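Local coordinates for DNA polymerase (PDB 5MDN), which probably extends DNA strands by adding nucleotides from deoxyribonucleoside 5'-triphosphates, releasing diphosphate, as a family B DNA polymerase, at residues N372-M377 with Y515-W520; K431-P436 with F468-L473; S355-L360 with R505-M510. One frame throughout, in Å; residues are numbered along the deposited sequence.

From the N terminus, 355-360 at the end of helix 326-356 comes first, followed by 372-377 on helix 370-384. Contact 3 joins the first of these to 505-510 on helix 495-512, and contact 1 joins the second to 515-520 just beyond, so the two large loops cross. Contact 2 closes a much shorter loop, from 431-436 to 468-473, and is nested inside both. The result is one buried region: Met510 of contact 3 touches Val374 and Met377 of contact 1, and Leu518 of contact 1 touches Ile469 of contact 2. Together the contacts tie both fingers helices, 468-486 and 495-512, to the helices and loops at their base.

Contact 1 (N372-M377 with Y515-W520); sequences NRVEWM and YGYLGW
A buried contact in the polymerase half of the chain joins Tyr517, on helix 514-519, and Trp520, just after it, to Asn372, Val374 and Glu375 of helix 370-384, combining a hydrogen bond with aromatic packing. Tyr517 does most of the work. Its CG lies anti to the backbone N (chi1 166°), which carries the ring across the gap with the hydroxyl foremost. Val374 CG1 sits over one face near the root of the ring, 3.9 Å from Tyr517 CG, a compact apolar partner for the aromatic carbons. Glu375 instead comes to the ring's edge, its carboxylate plane perpendicular to the ring. Tyr517 OH donates to Glu375 OE2 at 2.5 Å, and the carboxylate oxygen accepts through its anti lone pair, the one turned away from OE1. The other oxygen, OE1, makes a salt bridge with Arg524, so both ends of the buried carboxylate are answered, and the arginine probably helps to keep it ionised. Glutamate suits the site because its extended chain brings two acceptors to two different donors. The indole of Trp520 covers the start of 372-377: its CZ3 lies obliquely 4.0 Å from Asn372 N, whose N-H is held by Ser369, while Tyr397 meets the indole edge-to-face. Tyr517 and Trp520, just after the Tyr-Gly end of motif B (KxxxNxxYG), a conserved signature of family B polymerases, thus rest on helix 370-384.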
loop_
_atom_site.group_PDB
_atom_site.type_symbol
_atom_site.label_atom_id
_atom_site.label_comp_id
_atom_site.label_asym_id
_atom_site.label_seq_id
_atom_site.Cartn_x
_atom_site.Cartn_y
_atom_site.Cartn_z
ATOM N N ASN A 372 7.081 6.940 0.521
ATOM C CA ASN A 372 7.581 6.988 -0.844
ATOM C C ASN A 372 6.629 7.774 -1.748
ATOM O O ASN A 372 7.077 8.547 -2.602
ATOM C CB ASN A 372 7.849 5.564 -1.354
ATOM C CG ASN A 372 8.564 5.545 -2.695
ATOM O OD1 ASN A 372 9.772 5.319 -2.797
ATOM N ND2 ASN A 372 7.797 5.763 -3.741
ATOM N N ARG A 373 5.315 7.616 -1.558
ATOM C CA ARG A 373 4.346 8.367 -2.357
ATOM C C ARG A 373 4.444 9.868 -2.085
ATOM O O ARG A 373 4.384 10.682 -3.014
ATOM C CB ARG A 373 2.932 7.852 -2.070
ATOM C CG ARG A 373 1.893 8.183 -3.128
ATOM C CD ARG A 373 0.525 7.646 -2.728
ATOM N NE ARG A 373 0.522 6.192 -2.561
ATOM C CZ ARG A 373 0.172 5.572 -1.439
ATOM N NH1 ARG A 373 -0.210 6.278 -0.385
ATOM N NH2 ARG A 373 0.193 4.246 -1.370
ATOM N N VAL A 374 4.585 10.252 -0.812
ATOM C CA VAL A 374 4.658 11.667 -0.450
ATOM C C VAL A 374 5.945 12.292 -0.979
ATOM O O VAL A 374 5.955 13.447 -1.420
ATOM C CB VAL A 374 4.547 11.816 1.079
ATOM C CG1 VAL A 374 4.924 13.223 1.529
ATOM C CG2 VAL A 374 3.152 11.454 1.551
ATOM N N GLU A 375 7.043 11.533 -0.963
ATOM C CA GLU A 375 8.321 12.080 -1.401
ATOM C C GLU A 375 8.337 12.367 -2.898
ATOM O O GLU A 375 8.982 13.327 -3.335
ATOM C CB GLU A 375 9.447 11.124 -1.018
ATOM C CG GLU A 375 10.809 11.769 -0.977
ATOM C CD GLU A 375 11.787 10.974 -0.138
ATOM O OE1 GLU A 375 12.192 9.876 -0.574
ATOM O OE2 GLU A 375 12.146 11.446 0.961
ATOM N N TRP A 376 7.635 11.562 -3.698
ATOM C CA TRP A 376 7.507 11.861 -5.119
ATOM C C TRP A 376 6.624 13.073 -5.378
ATOM O O TRP A 376 6.769 13.718 -6.423
ATOM C CB TRP A 376 6.963 10.645 -5.872
ATOM C CG TRP A 376 8.024 9.646 -6.209
ATOM C CD1 TRP A 376 8.147 8.377 -5.719
ATOM C CD2 TRP A 376 9.124 9.838 -7.105
ATOM N NE1 TRP A 376 9.254 7.767 -6.259
ATOM C CE2 TRP A 376 9.870 8.643 -7.114
ATOM C CE3 TRP A 376 9.549 10.904 -7.904
ATOM C CZ2 TRP A 376 11.016 8.485 -7.890
ATOM C CZ3 TRP A 376 10.686 10.746 -8.672
ATOM C CH2 TRP A 376 11.408 9.547 -8.659
ATOM N N MET A 377 5.712 13.392 -4.460
ATOM C CA MET A 377 4.968 14.645 -4.558
ATOM C C MET A 377 5.868 15.836 -4.255
ATOM O O MET A 377 5.875 16.826 -4.997
ATOM C CB MET A 377 3.770 14.624 -3.610
ATOM C CG MET A 377 2.816 15.794 -3.799
ATOM S SD MET A 377 1.324 15.647 -2.799
ATOM C CE MET A 377 2.025 15.722 -1.154
ATOM N N TYR A 515 2.911 14.376 8.124
ATOM C CA TYR A 515 3.453 14.217 9.473
ATOM C C TYR A 515 4.195 12.894 9.633
ATOM O O TYR A 515 5.277 12.850 10.232
ATOM C CB TYR A 515 2.324 14.335 10.497
ATOM C CG TYR A 515 2.707 13.941 11.904
ATOM C CD1 TYR A 515 3.582 14.719 12.653
ATOM C CD2 TYR A 515 2.177 12.801 12.491
ATOM C CE1 TYR A 515 3.927 14.361 13.945
ATOM C CE2 TYR A 515 2.513 12.437 13.779
ATOM C CZ TYR A 515 3.388 13.218 14.501
ATOM O OH TYR A 515 3.715 12.844 15.783
ATOM N N GLY A 516 3.626 11.805 9.114
ATOM C CA GLY A 516 4.329 10.532 9.150
ATOM C C GLY A 516 5.616 10.549 8.345
ATOM O O GLY A 516 6.606 9.919 8.726
ATOM N N TYR A 517 5.615 11.262 7.217
ATOM C CA TYR A 517 6.793 11.305 6.357
ATOM C C TYR A 517 7.947 12.041 7.026
ATOM O O TYR A 517 9.096 11.585 6.986
ATOM C CB TYR A 517 6.442 11.961 5.022
ATOM C CG TYR A 517 7.649 12.351 4.201
ATOM C CD1 TYR A 517 8.314 11.416 3.419
ATOM C CD2 TYR A 517 8.123 13.655 4.207
ATOM C CE1 TYR A 517 9.421 11.772 2.669
ATOM C CE2 TYR A 517 9.229 14.019 3.463
ATOM C CZ TYR A 517 9.873 13.074 2.695
ATOM O OH TYR A 517 10.973 13.432 1.951
ATOM N N LEU A 518 7.665 13.193 7.638
ATOM C CA LEU A 518 8.724 14.032 8.189
ATOM C C LEU A 518 9.385 13.429 9.420
ATOM O O LEU A 518 10.421 13.942 9.854
ATOM C CB LEU A 518 8.173 15.419 8.520
ATOM C CG LEU A 518 7.617 16.195 7.325
ATOM C CD1 LEU A 518 6.798 17.387 7.786
ATOM C CD2 LEU A 518 8.741 16.635 6.403
ATOM N N GLY A 519 8.821 12.366 9.990
ATOM C CA GLY A 519 9.461 11.659 11.083
ATOM C C GLY A 519 10.314 10.507 10.598
ATOM O O GLY A 519 11.227 10.054 11.294
ATOM N N TRP A 520 10.008 10.024 9.395
ATOM C CA TRP A 520 10.761 8.956 8.749
ATOM C C TRP A 520 12.209 9.389 8.558
ATOM O O TRP A 520 12.499 10.238 7.710
ATOM C CB TRP A 520 10.098 8.595 7.414
ATOM C CG TRP A 520 10.855 7.638 6.545
ATOM C CD1 TRP A 520 11.748 6.682 6.943
ATOM C CD2 TRP A 520 10.768 7.536 5.119
ATOM N NE1 TRP A 520 12.225 5.998 5.850
ATOM C CE2 TRP A 520 11.638 6.503 4.719
ATOM C CE3 TRP A 520 10.039 8.221 4.142
ATOM C CZ2 TRP A 520 11.799 6.141 3.383
ATOM C CZ3 TRP A 520 10.201 7.860 2.817
ATOM C CH2 TRP A 520 11.072 6.829 2.449
#

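Contact 2 (K431-P436 with F468-L473); sequences KYNLSP and FIPAVL
A Schellman motif at Asn433 ends helix 424-431, and the extended loop that follows, through Leu434 and Ser435 to Pro436, runs across the first turn of helix 468-486. Asn433 is the C-prime residue, with phi at 58°, a left-handed conformation that asparagine adopts more readily than most residues. Its amide then serves the neighbouring chain: OD1 bonds to Gly467 N and ND2 to Arg462 O, while OD1 also rests 3.8 Å from Pro470 CG, the two side chains crossing at about a right angle. Further along, Ser435 meets the helix start itself. Its OG accepts the N-H of Ile469 at 3.3 Å in a nearly straight bond of 165°, with chi1 at -167° setting the hydroxyl anti to the backbone N. A small hydroxyl suits this place, since amides in the first turn of a helix lack a carbonyl one turn earlier to bind. Asp437 completes the arrangement, one carboxylate oxygen bonding Ser435 OG and the other Phe468 N. Pro470 has no N-H to satisfy and so fits the first turn; its CD lies 3.3 Å from Leu434 O and 3.6 Å from Ser435 CB. Beyond it, Ile469 CG1 touches Pro436 CD at 4.2 Å, a loose apolar edge to the contact. The Asn-Leu-Ser-Pro segment lies just past the helix that carries the end of motif A (here DFSSMYP) of family B polymerases, and it meets the fingers where their first long helix begins.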
loop_
_atom_site.group_PDB
_atom_site.type_symbol
_atom_site.label_atom_id
_atom_site.label_comp_id
_atom_site.label_asym_id
_atom_site.label_seq_id
_atom_site.Cartn_x
_atom_site.Cartn_y
_atom_site.Cartn_z
ATOM N N LYS A 431 0.230 26.999 10.343
ATOM C CA LYS A 431 -0.004 28.138 11.228
ATOM C C LYS A 431 1.260 28.557 11.971
ATOM O O LYS A 431 1.410 29.734 12.320
ATOM C CB LYS A 431 -1.122 27.792 12.213
ATOM C CG LYS A 431 -1.511 28.896 13.176
ATOM C CD LYS A 431 -2.626 28.423 14.099
ATOM C CE LYS A 431 -2.955 29.454 15.168
ATOM N NZ LYS A 431 -3.445 30.731 14.582
ATOM N N TYR A 432 2.179 27.624 12.212
ATOM C CA TYR A 432 3.434 27.928 12.884
ATOM C C TYR A 432 4.640 27.848 11.959
ATOM O O TYR A 432 5.769 28.060 12.417
ATOM C CB TYR A 432 3.622 26.996 14.086
ATOM C CG TYR A 432 2.558 27.186 15.141
ATOM C CD1 TYR A 432 2.467 28.374 15.854
ATOM C CD2 TYR A 432 1.628 26.189 15.407
ATOM C CE1 TYR A 432 1.492 28.560 16.813
ATOM C CE2 TYR A 432 0.646 26.367 16.364
ATOM C CZ TYR A 432 0.585 27.553 17.064
ATOM O OH TYR A 432 -0.390 27.735 18.018
ATOM N N ASN A 433 4.428 27.554 10.676
ATOM C CA ASN A 433 5.471 27.627 9.654
ATOM C C ASN A 433 6.662 26.732 10.001
ATOM O O ASN A 433 7.820 27.155 9.972
ATOM C CB ASN A 433 5.912 29.078 9.434
ATOM C CG ASN A 433 6.610 29.279 8.107
ATOM O OD1 ASN A 433 5.985 29.209 7.048
ATOM N ND2 ASN A 433 7.907 29.547 8.156
ATOM N N LEU A 434 6.367 25.476 10.327
ATOM C CA LEU A 434 7.401 24.498 10.642
ATOM C C LEU A 434 7.899 23.849 9.357
ATOM O O LEU A 434 7.098 23.403 8.529
ATOM C CB LEU A 434 6.871 23.433 11.604
ATOM C CG LEU A 434 6.661 23.770 13.086
ATOM C CD1 LEU A 434 7.087 25.193 13.429
ATOM C CD2 LEU A 434 5.214 23.530 13.489
ATOM N N SER A 435 9.224 23.780 9.206
ATOM C CA SER A 435 9.861 23.254 8.004
ATOM C C SER A 435 11.362 23.145 8.243
ATOM O O SER A 435 11.911 23.888 9.068
ATOM C CB SER A 435 9.573 24.152 6.799
ATOM O OG SER A 435 9.917 23.511 5.584
ATOM N N PRO A 436 12.055 22.218 7.571
ATOM C CA PRO A 436 13.518 22.150 7.736
ATOM C C PRO A 436 14.223 23.460 7.429
ATOM O O PRO A 436 15.200 23.809 8.104
ATOM C CB PRO A 436 13.923 21.037 6.761
ATOM C CG PRO A 436 12.716 20.173 6.659
ATOM C CD PRO A 436 11.539 21.105 6.755
ATOM N N PHE A 468 9.119 25.576 2.924
ATOM C CA PHE A 468 8.790 24.693 1.810
ATOM C C PHE A 468 7.595 23.806 2.137
ATOM O O PHE A 468 6.614 23.770 1.387
ATOM C CB PHE A 468 10.005 23.844 1.436
ATOM C CG PHE A 468 9.717 22.804 0.391
ATOM C CD1 PHE A 468 9.179 23.165 -0.834
ATOM C CD2 PHE A 468 9.981 21.467 0.633
ATOM C CE1 PHE A 468 8.910 22.211 -1.797
ATOM C CE2 PHE A 468 9.714 20.507 -0.326
ATOM C CZ PHE A 468 9.178 20.879 -1.541
ATOM N N ILE A 469 7.663 23.077 3.257
ATOM C CA ILE A 469 6.559 22.183 3.619
ATOM C C ILE A 469 5.272 22.946 3.880
ATOM O O ILE A 469 4.214 22.506 3.402
ATOM C CB ILE A 469 6.976 21.277 4.790
ATOM C CG1 ILE A 469 8.165 20.404 4.388
ATOM C CG2 ILE A 469 5.807 20.409 5.235
ATOM C CD1 ILE A 469 7.884 19.498 3.209
ATOM N N PRO A 470 5.258 24.068 4.615
ATOM C CA PRO A 470 4.001 24.827 4.717
ATOM C C PRO A 470 3.461 25.281 3.372
ATOM O O PRO A 470 2.253 25.178 3.133
ATOM C CB PRO A 470 4.384 26.013 5.610
ATOM C CG PRO A 470 5.501 25.505 6.437
ATOM C CD PRO A 470 6.284 24.600 5.533
ATOM N N ALA A 471 4.328 25.751 2.472
ATOM C CA ALA A 471 3.867 26.199 1.161
ATOM C C ALA A 471 3.168 25.077 0.401
ATOM O O ALA A 471 2.187 25.319 -0.312
ATOM C CB ALA A 471 5.040 26.750 0.349
ATOM N N VAL A 472 3.663 23.843 0.535
ATOM C CA VAL A 472 3.049 22.709 -0.153
ATOM C C VAL A 472 1.684 22.394 0.446
ATOM O O VAL A 472 0.700 22.192 -0.276
ATOM C CB VAL A 472 3.981 21.486 -0.101
ATOM C CG1 VAL A 472 3.277 20.260 -0.658
ATOM C CG2 VAL A 472 5.264 21.768 -0.864
ATOM N N LEU A 473 1.607 22.347 1.777
ATOM C CA LEU A 473 0.334 22.078 2.434
ATOM C C LEU A 473 -0.683 23.165 2.119
ATOM O O LEU A 473 -1.860 22.871 1.880
ATOM C CB LEU A 473 0.539 21.975 3.942
ATOM C CG LEU A 473 1.446 20.832 4.383
ATOM C CD1 LEU A 473 1.899 21.027 5.823
ATOM C CD2 LEU A 473 0.739 19.503 4.208
#

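Contact 3 (S355-L360 with R505-M510); sequences SSVSGL and RALKVM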
loop_
_atom_site.group_PDB
_atom_site.type_symbol
_atom_site.label_atom_id
_atom_site.label_comp_id
_atom_site.label_asym_id
_atom_site.label_seq_id
_atom_site.Cartn_x
_atom_site.Cartn_y
_atom_site.Cartn_z
ATOM N N SER A 355 -3.296 9.111 -7.950
ATOM C CA SER A 355 -2.221 9.137 -8.937
ATOM C C SER A 355 -2.012 10.538 -9.506
ATOM O O SER A 355 -0.871 10.945 -9.752
ATOM C CB SER A 355 -2.514 8.142 -10.059
ATOM O OG SER A 355 -1.555 8.254 -11.095
ATOM N N SER A 356 -3.100 11.282 -9.732
ATOM C CA SER A 356 -2.968 12.639 -10.254
ATOM C C SER A 356 -2.457 13.587 -9.177
ATOM O O SER A 356 -1.674 14.502 -9.465
ATOM C CB SER A 356 -4.304 13.122 -10.817
ATOM O OG SER A 356 -5.306 13.145 -9.815
ATOM N N VAL A 357 -2.879 13.378 -7.929
ATOM C CA VAL A 357 -2.115 13.889 -6.802
ATOM C C VAL A 357 -0.865 13.030 -6.629
ATOM O O VAL A 357 -0.765 11.918 -7.162
ATOM C CB VAL A 357 -2.976 13.907 -5.527
ATOM C CG1 VAL A 357 -2.332 14.760 -4.446
ATOM C CG2 VAL A 357 -4.379 14.410 -5.845
ATOM N N SER A 358 0.131 13.583 -5.932
ATOM C CA SER A 358 1.396 12.893 -5.680
ATOM C C SER A 358 2.201 12.707 -6.965
ATOM O O SER A 358 3.399 13.004 -6.997
ATOM C CB SER A 358 1.153 11.545 -4.989
ATOM O OG SER A 358 0.938 10.519 -5.940
ATOM N N GLY A 359 1.561 12.215 -8.023
ATOM C CA GLY A 359 2.145 12.203 -9.347
ATOM C C GLY A 359 2.750 10.898 -9.812
ATOM O O GLY A 359 3.408 10.884 -10.858
ATOM N N LEU A 360 2.545 9.799 -9.083
ATOM C CA LEU A 360 3.036 8.514 -9.558
ATOM C C LEU A 360 2.047 7.880 -10.535
ATOM O O LEU A 360 0.836 8.099 -10.437
ATOM C CB LEU A 360 3.282 7.566 -8.386
ATOM C CG LEU A 360 4.483 7.866 -7.487
ATOM C CD1 LEU A 360 4.470 6.961 -6.263
ATOM C CD2 LEU A 360 5.784 7.706 -8.258
ATOM N N ARG A 505 -10.805 13.587 -1.244
ATOM C CA ARG A 505 -10.177 12.758 -0.219
ATOM C C ARG A 505 -8.711 12.495 -0.543
ATOM O O ARG A 505 -7.868 12.457 0.362
ATOM C CB ARG A 505 -10.932 11.437 -0.056
ATOM C CG ARG A 505 -10.252 10.491 0.926
ATOM C CD ARG A 505 -11.162 9.375 1.404
ATOM N NE ARG A 505 -10.393 8.316 2.056
ATOM C CZ ARG A 505 -10.052 7.166 1.482
ATOM N NH1 ARG A 505 -10.418 6.906 0.234
ATOM N NH2 ARG A 505 -9.349 6.270 2.162
ATOM N N ALA A 506 -8.386 12.314 -1.827
ATOM C CA ALA A 506 -7.003 12.044 -2.210
ATOM C C ALA A 506 -6.083 13.183 -1.796
ATOM O O ALA A 506 -4.952 12.950 -1.354
ATOM C CB ALA A 506 -6.911 11.801 -3.716
ATOM N N LEU A 507 -6.549 14.425 -1.934
ATOM C CA LEU A 507 -5.770 15.566 -1.463
ATOM C C LEU A 507 -5.621 15.540 0.055
ATOM O O LEU A 507 -4.539 15.826 0.582
ATOM C CB LEU A 507 -6.418 16.868 -1.926
ATOM C CG LEU A 507 -6.313 17.149 -3.425
ATOM C CD1 LEU A 507 -7.437 18.064 -3.893
ATOM C CD2 LEU A 507 -4.958 17.741 -3.775
ATOM N N LYS A 508 -6.705 15.221 0.771
ATOM C CA LYS A 508 -6.655 15.117 2.227
ATOM C C LYS A 508 -5.610 14.103 2.682
ATOM O O LYS A 508 -4.810 14.380 3.584
ATOM C CB LYS A 508 -8.024 14.703 2.761
ATOM C CG LYS A 508 -8.050 14.484 4.262
ATOM C CD LYS A 508 -9.421 14.056 4.745
ATOM C CE LYS A 508 -9.403 13.772 6.239
ATOM N NZ LYS A 508 -10.726 13.301 6.736
ATOM N N VAL A 509 -5.611 12.912 2.074
ATOM C CA VAL A 509 -4.730 11.839 2.529
ATOM C C VAL A 509 -3.267 12.224 2.346
ATOM O O VAL A 509 -2.427 11.956 3.213
ATOM C CB VAL A 509 -5.070 10.526 1.800
ATOM C CG1 VAL A 509 -4.101 9.422 2.203
ATOM C CG2 VAL A 509 -6.498 10.113 2.097
ATOM N N MET A 510 -2.939 12.868 1.224
ATOM C CA MET A 510 -1.558 13.284 0.998
ATOM C C MET A 510 -1.149 14.394 1.961
ATOM O O MET A 510 -0.010 14.417 2.442
ATOM C CB MET A 510 -1.377 13.727 -0.451
ATOM C CG MET A 510 -1.619 12.612 -1.459
ATOM S SD MET A 510 -0.464 11.234 -1.309
ATOM C CE MET A 510 1.105 12.087 -1.419
#
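Val357 and Ser358, where the chain leaves helix 326-356, pack on Ala506, Leu507 and Met510 of helix 495-512, the second of the two antiparallel fingers helices of a family B polymerase. Across the contact the interaction is apolar. Val357, whose two methyls splay over the helix, carries most of it: CG2 faces Ala506 CB at 4.2 Å and Leu507 CD2 at 4.0 Å, while CG1 lies 3.7 Å from Met510 CG. Ala506 offers a methyl on the same face, and Leu507, crossing the valine at about a right angle, also reaches Leu476 and Leu479 of helix 468-486. Met510 slides past Val357 in the opposite direction. It is bent at both chi2 and chi3 (-63° and -54°), a fold that a flexible thioether takes easily and that turns its methyl toward Ser358.

No hydrogen bond crosses the contact. Gly359 has phi at 100°, a conformation that its lack of CB makes comfortable. The hydroxyl of Ser358 turns back to its own helix end, where Leu354 O and Val357 O are both near and can only share its one proton. With OG engaged there, Ser358 presents carbon to the helix: CB meets Met510 CE at 3.6 Å.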